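Local coordinates for disulphide isomerase (Xylella fastidiosa, PDB 3FK8), which probably acts as a thiol-disulphide isomerase of the thioredoxin family, rearranging or exchanging disulphide bonds in other proteins, at residues D13-V18 with L78-A83; C41-A46 with N115-S120. All coordinates share one frame; numbering follows the deposited sequence. Where two conformers were deposited one is given.

Interaction 1: D13-V18 with L78-A83; sequences DAWTQV and LELSQA
Trp15 NE1 gives its hydrogen to Glu79 OE2 at 2.8 Å, the one hydrogen bond between the two helical segments. The carboxylate oxygen lies almost exactly in the indole plane, and the N-H...O angle is 157°; on the glutamate side the donor arrives on the anti side, somewhat out of the carboxylate plane. Glu79 reaches it by a folded route: CG stands between its own backbone N and carbonyl carbon (chi1 79°), and the chain bends at chi2, which lays CG against the indole edge.

Directly below the ring sits Leu80, modelled in two conformers. In one of them CD1 is 3.5 Å from the centroid of the Trp15 six-membered ring and practically on the ring normal, a CH-pi contact over one face, while CD2 meets Ala14 CB and Val18 CG2. Ala83 CB comes up to Trp15 CH2 at 3.8 Å. The bond at the edge and the leucine on the face help set how the indole is turned.

Asp13 caps the first helix, its OD1 accepting from Thr16 N. The axes of the short segments 14-18 and 78-83 run 38° apart and 11.1 Å from each other, a distance bridged by side chains. The two helices pack side by side on one side of the central sheet of the thioredoxin-like fold: Val18 and Leu80 both rest on Ile69 of strand 65-70, and Val18 also reaches Leu34 of strand 32-37.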
loop_
_atom_site.group_PDB
_atom_site.type_symbol
_atom_site.label_atom_id
_atom_site.label_comp_id
_atom_site.label_asym_id
_atom_site.label_seq_id
_atom_site.Cartn_x
_atom_site.Cartn_y
_atom_site.Cartn_z
ATOM N N ASP A 13 -1.534 13.018 8.164
ATOM C CA ASP A 13 -2.599 12.532 9.022
ATOM C C ASP A 13 -3.143 11.297 8.303
ATOM O O ASP A 13 -4.010 11.409 7.447
ATOM C CB ASP A 13 -3.651 13.655 9.203
ATOM C CG ASP A 13 -4.894 13.202 9.933
ATOM O OD1 ASP A 13 -5.041 11.987 10.296
ATOM O OD2 ASP A 13 -5.782 14.108 10.113
ATOM N N ALA A 14 -2.585 10.128 8.625
ATOM C CA ALA A 14 -2.912 8.950 7.849
ATOM C C ALA A 14 -4.402 8.573 7.970
ATOM O O ALA A 14 -5.005 8.133 7.001
ATOM C CB ALA A 14 -2.008 7.795 8.284
ATOM N N TRP A 15 -5.016 8.699 9.155
ATOM C CA TRP A 15 -6.437 8.368 9.271
ATOM C C TRP A 15 -7.317 9.203 8.342
ATOM O O TRP A 15 -8.240 8.684 7.707
ATOM C CB TRP A 15 -6.958 8.554 10.695
ATOM C CG TRP A 15 -6.633 7.377 11.583
ATOM C CD1 TRP A 15 -5.607 7.279 12.479
ATOM C CD2 TRP A 15 -7.356 6.150 11.649
ATOM N NE1 TRP A 15 -5.642 6.050 13.092
ATOM C CE2 TRP A 15 -6.731 5.349 12.629
ATOM C CE3 TRP A 15 -8.485 5.653 10.977
ATOM C CZ2 TRP A 15 -7.193 4.041 12.950
ATOM C CZ3 TRP A 15 -8.931 4.328 11.285
ATOM C CH2 TRP A 15 -8.281 3.558 12.269
ATOM N N THR A 16 -7.011 10.503 8.273
ATOM C CA THR A 16 -7.746 11.393 7.364
ATOM C C THR A 16 -7.544 10.971 5.928
ATOM O O THR A 16 -8.526 10.846 5.179
ATOM C CB THR A 16 -7.385 12.840 7.593
ATOM O OG1 THR A 16 -7.756 13.167 8.928
ATOM C CG2 THR A 16 -8.223 13.739 6.694
ATOM N N GLN A 17 -6.289 10.666 5.574
ATOM C CA GLN A 17 -5.971 10.223 4.211
ATOM C C GLN A 17 -6.678 8.933 3.849
ATOM O O GLN A 17 -7.188 8.811 2.738
ATOM C CB GLN A 17 -4.476 10.110 3.964
ATOM C CG GLN A 17 -3.828 11.492 3.979
ATOM C CD GLN A 17 -2.393 11.514 3.534
ATOM O OE1 GLN A 17 -1.682 10.521 3.670
ATOM N NE2 GLN A 17 -1.929 12.679 3.035
ATOM N N VAL A 18 -6.732 7.981 4.786
ATOM C CA VAL A 18 -7.417 6.729 4.501
ATOM C C VAL A 18 -8.929 6.988 4.359
ATOM O O VAL A 18 -9.572 6.474 3.472
ATOM C CB VAL A 18 -7.134 5.704 5.607
ATOM C CG1 VAL A 18 -8.032 4.489 5.490
ATOM C CG2 VAL A 18 -5.667 5.271 5.553
ATOM N N LEU A 78 0.543 2.739 14.278
ATOM C CA LEU A 78 0.377 1.314 14.537
ATOM C C LEU A 78 -1.078 0.936 14.722
ATOM O O LEU A 78 -1.481 -0.178 14.390
ATOM C CB LEU A 78 1.179 0.930 15.786
ATOM C CG LEU A 78 2.691 1.134 15.682
ATOM C CD1 LEU A 78 3.302 0.623 16.973
ATOM C CD2 LEU A 78 3.258 0.411 14.473
ATOM N N GLU A 79 -1.882 1.829 15.264
ATOM C CA GLU A 79 -3.281 1.515 15.450
ATOM C C GLU A 79 -4.025 1.432 14.125
ATOM O O GLU A 79 -5.029 0.760 14.030
ATOM C CB GLU A 79 -3.933 2.479 16.411
ATOM C CG GLU A 79 -4.295 3.802 15.838
ATOM C CD GLU A 79 -3.165 4.742 15.513
ATOM O OE1 GLU A 79 -1.963 4.477 15.828
ATOM O OE2 GLU A 79 -3.509 5.811 14.946
ATOM N N LEU A 80 -3.541 2.121 13.106
ATOM C CA LEU A 80 -4.155 2.018 11.810
ATOM C C LEU A 80 -3.813 0.669 11.157
ATOM O O LEU A 80 -4.677 0.036 10.541
ATOM C CB LEU A 80 -3.782 3.282 11.026
ATOM C CG LEU A 80 -4.200 3.480 9.601
ATOM C CD1 LEU A 80 -5.707 3.475 9.517
ATOM C CD2 LEU A 80 -3.650 4.820 9.103
ATOM N N SER A 81 -2.583 0.181 11.359
ATOM C CA SER A 81 -2.283 -1.191 10.989
ATOM C C SER A 81 -3.212 -2.177 11.740
ATOM O O SER A 81 -3.776 -3.090 11.158
ATOM C CB SER A 81 -0.786 -1.501 11.233
ATOM O OG SER A 81 -0.538 -2.876 10.950
ATOM N N GLN A 82 -3.319 -2.005 13.049
ATOM C CA GLN A 82 -4.150 -2.935 13.829
ATOM C C GLN A 82 -5.595 -2.940 13.350
ATOM O O GLN A 82 -6.241 -3.982 13.345
ATOM C CB GLN A 82 -4.090 -2.582 15.301
ATOM C CG GLN A 82 -2.737 -2.870 15.934
ATOM C CD GLN A 82 -2.727 -2.475 17.396
ATOM O OE1 GLN A 82 -3.061 -1.353 17.751
ATOM N NE2 GLN A 82 -2.328 -3.410 18.252
ATOM N N ALA A 83 -6.113 -1.780 12.923
ATOM C CA ALA A 83 -7.518 -1.656 12.536
ATOM C C ALA A 83 -7.840 -2.458 11.285
ATOM O O ALA A 83 -8.963 -2.863 11.076
ATOM C CB ALA A 83 -7.887 -0.186 12.319
#

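Interaction 2: C41-A46 with N115-S120; sequences CTDCRA and NARKMS. With FMT (formic acid), chain B.
A CxxC motif of the thioredoxin type, Cys41-Thr42-Asp43-Cys44, opens helix 42-51, and the loop 115-120, with a short 3-10 segment at 116-118, packs against its first turn. By analogy with thioredoxins this pair of cysteines is probably the redox site; in this model the thiols are not joined. Cys41 takes the N-cap position, where its SG accepts from Cys44 N. A formic acid molecule, probably from the crystallisation liquor, sits at this helix start: Thr42 N donates to its O1 at 3.1 Å.

The link to the loop runs through Asp43. Its OD1 takes two hydrogens from Arg117, one on each lone pair: the anti one receives Arg117 N at 2.9 Å, the syn one receives Arg117 NH1 at 2.8 Å in a nearly straight salt bridge (170°). The oxygen lies in the guanidinium plane, at its edge, while the carboxylate plane stands almost perpendicular (88°). Arg117 can close this small ring because its CG is placed between backbone N and carbonyl carbon (chi1 83°), and the chain then extends from CG to NE, laying its aliphatic part along Asp43 OD1. One turn further along the helix, Ala46 CB meets Arg117 CA at 3.5 Å. Pro93, just before strand 94-98, is touched by both Asp43 and Cys44 and probably corresponds to the proline that faces the cysteines in thioredoxins. Asn115 steadies the arginine from its own side of the contact: Arg117 NH1 also donates to Asn115 OD1, at 2.9 Å.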
loop_
_atom_site.group_PDB
_atom_site.type_symbol
_atom_site.label_atom_id
_atom_site.label_comp_id
_atom_site.label_asym_id
_atom_site.label_seq_id
_atom_site.Cartn_x
_atom_site.Cartn_y
_atom_site.Cartn_z
ATOM N N CYS A 41 13.131 1.745 4.741
ATOM C CA CYS A 41 13.102 0.371 4.297
ATOM C C CYS A 41 13.343 0.236 2.800
ATOM O O CYS A 41 12.600 0.780 1.972
ATOM C CB CYS A 41 11.766 -0.192 4.650
ATOM S SG CYS A 41 11.567 -1.909 3.968
ATOM N N THR A 42 14.442 -0.431 2.468
ATOM C CA THR A 42 14.845 -0.509 1.076
ATOM C C THR A 42 13.809 -1.284 0.253
ATOM O O THR A 42 13.624 -0.982 -0.917
ATOM C CB THR A 42 16.305 -1.038 0.926
ATOM O OG1 THR A 42 16.416 -2.388 1.425
ATOM C CG2 THR A 42 17.212 -0.133 1.706
ATOM N N ASP A 43 13.121 -2.289 0.843
ATOM C CA ASP A 43 12.060 -2.953 0.109
ATOM C C ASP A 43 10.878 -2.060 -0.166
ATOM O O ASP A 43 10.273 -2.089 -1.245
ATOM C CB ASP A 43 11.646 -4.207 0.862
ATOM C CG ASP A 43 12.805 -5.159 0.989
ATOM O OD1 ASP A 43 13.154 -5.829 -0.033
ATOM O OD2 ASP A 43 13.421 -5.217 2.062
ATOM N N CYS A 44 10.563 -1.168 0.785
ATOM C CA CYS A 44 9.493 -0.197 0.553
ATOM C C CYS A 44 9.856 0.797 -0.543
ATOM O O CYS A 44 9.006 1.151 -1.377
ATOM C CB CYS A 44 9.226 0.592 1.810
ATOM S SG CYS A 44 8.555 -0.389 3.195
ATOM N N ARG A 45 11.119 1.250 -0.545
ATOM C CA ARG A 45 11.545 2.154 -1.590
ATOM C C ARG A 45 11.510 1.473 -2.959
ATOM O O ARG A 45 11.111 2.063 -3.951
ATOM C CB ARG A 45 12.944 2.696 -1.308
ATOM C CG ARG A 45 13.006 3.546 -0.001
ATOM C CD ARG A 45 14.299 4.378 0.159
ATOM N NE ARG A 45 15.506 3.548 0.024
ATOM C CZ ARG A 45 16.162 2.952 1.025
ATOM N NH1 ARG A 45 15.755 3.060 2.279
ATOM N NH2 ARG A 45 17.263 2.248 0.773
ATOM N N ALA A 46 11.926 0.204 -3.014
ATOM C CA ALA A 46 11.887 -0.534 -4.275
ATOM C C ALA A 46 10.473 -0.743 -4.788
ATOM O O ALA A 46 10.218 -0.627 -5.994
ATOM C CB ALA A 46 12.624 -1.840 -4.134
ATOM N N ASN A 115 10.237 -8.781 0.517
ATOM C CA ASN A 115 11.483 -8.785 -0.259
ATOM C C ASN A 115 11.315 -8.081 -1.587
ATOM O O ASN A 115 11.949 -8.469 -2.574
ATOM C CB ASN A 115 12.038 -10.207 -0.372
ATOM C CG ASN A 115 12.687 -10.613 0.937
ATOM O OD1 ASN A 115 13.816 -10.203 1.232
ATOM N ND2 ASN A 115 11.950 -11.370 1.763
ATOM N N ALA A 116 10.494 -7.019 -1.620
ATOM C CA ALA A 116 10.221 -6.330 -2.898
ATOM C C ALA A 116 11.492 -5.815 -3.586
ATOM O O ALA A 116 11.497 -5.702 -4.807
ATOM C CB ALA A 116 9.233 -5.190 -2.681
ATOM N N ARG A 117 12.573 -5.521 -2.862
ATOM C CA ARG A 117 13.809 -5.086 -3.553
ATOM C C ARG A 117 14.382 -6.142 -4.500
ATOM O O ARG A 117 15.173 -5.795 -5.364
ATOM C CB ARG A 117 14.875 -4.589 -2.551
ATOM C CG ARG A 117 15.663 -5.728 -1.976
ATOM C CD ARG A 117 16.216 -5.316 -0.569
ATOM N NE ARG A 117 16.992 -6.436 -0.042
ATOM C CZ ARG A 117 16.471 -7.572 0.461
ATOM N NH1 ARG A 117 15.130 -7.738 0.598
ATOM N NH2 ARG A 117 17.337 -8.551 0.824
ATOM N N LYS A 118 14.015 -7.413 -4.308
ATOM C CA LYS A 118 14.493 -8.524 -5.108
ATOM C C LYS A 118 13.496 -8.864 -6.204
ATOM O O LYS A 118 13.821 -9.687 -7.060
ATOM C CB LYS A 118 14.673 -9.765 -4.225
ATOM C CG LYS A 118 15.746 -9.686 -3.136
ATOM C CD LYS A 118 17.105 -9.235 -3.667
ATOM C CE LYS A 118 18.221 -9.148 -2.617
ATOM N NZ LYS A 118 19.598 -8.839 -3.224
HETATM N N MSE A 119 12.284 -8.309 -6.159
HETATM C CA MSE A 119 11.255 -8.640 -7.132
HETATM C C MSE A 119 11.487 -7.897 -8.426
HETATM O O MSE A 119 12.029 -6.786 -8.441
HETATM C CB MSE A 119 9.892 -8.344 -6.524
HETATM C CG MSE A 119 9.559 -9.273 -5.384
HETATM SE SE MSE A 119 7.778 -8.875 -4.606
HETATM C CE MSE A 119 6.712 -9.427 -6.138
ATOM N N SER A 120 11.103 -8.515 -9.521
ATOM C CA SER A 120 11.166 -7.828 -10.810
ATOM C C SER A 120 9.951 -6.937 -10.979
ATOM O O SER A 120 8.926 -7.089 -10.278
ATOM C CB SER A 120 11.193 -8.857 -11.937
ATOM O OG SER A 120 9.974 -9.550 -11.994
HETATM C C FMT B . 15.756 -2.304 5.168
HETATM O O1 FMT B . 16.408 -1.336 4.736
HETATM O O2 FMT B . 14.852 -2.911 4.568
#

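Starting from the N terminus, the chain enters helix 14-28, passes through strand 32-37, and reaches the CxxC turn at 41-46. Helix 54-63 and strand 65-70 follow, and residues 78-83 then return to the start of the first helix, closing interaction 1. Interaction 2 closes later, when the loop after strand 104-107 brings 115-120 back to helix 42-51. Their segments alternate along the sequence, so the two closures cross. The contacts lie on opposite sides of the chain's centre, with nearest atoms about 12 Å apart: one joins two helices beside strand 65-70, the other ties the loop before the C-terminal helix 121-132 to the cysteine-bearing helix.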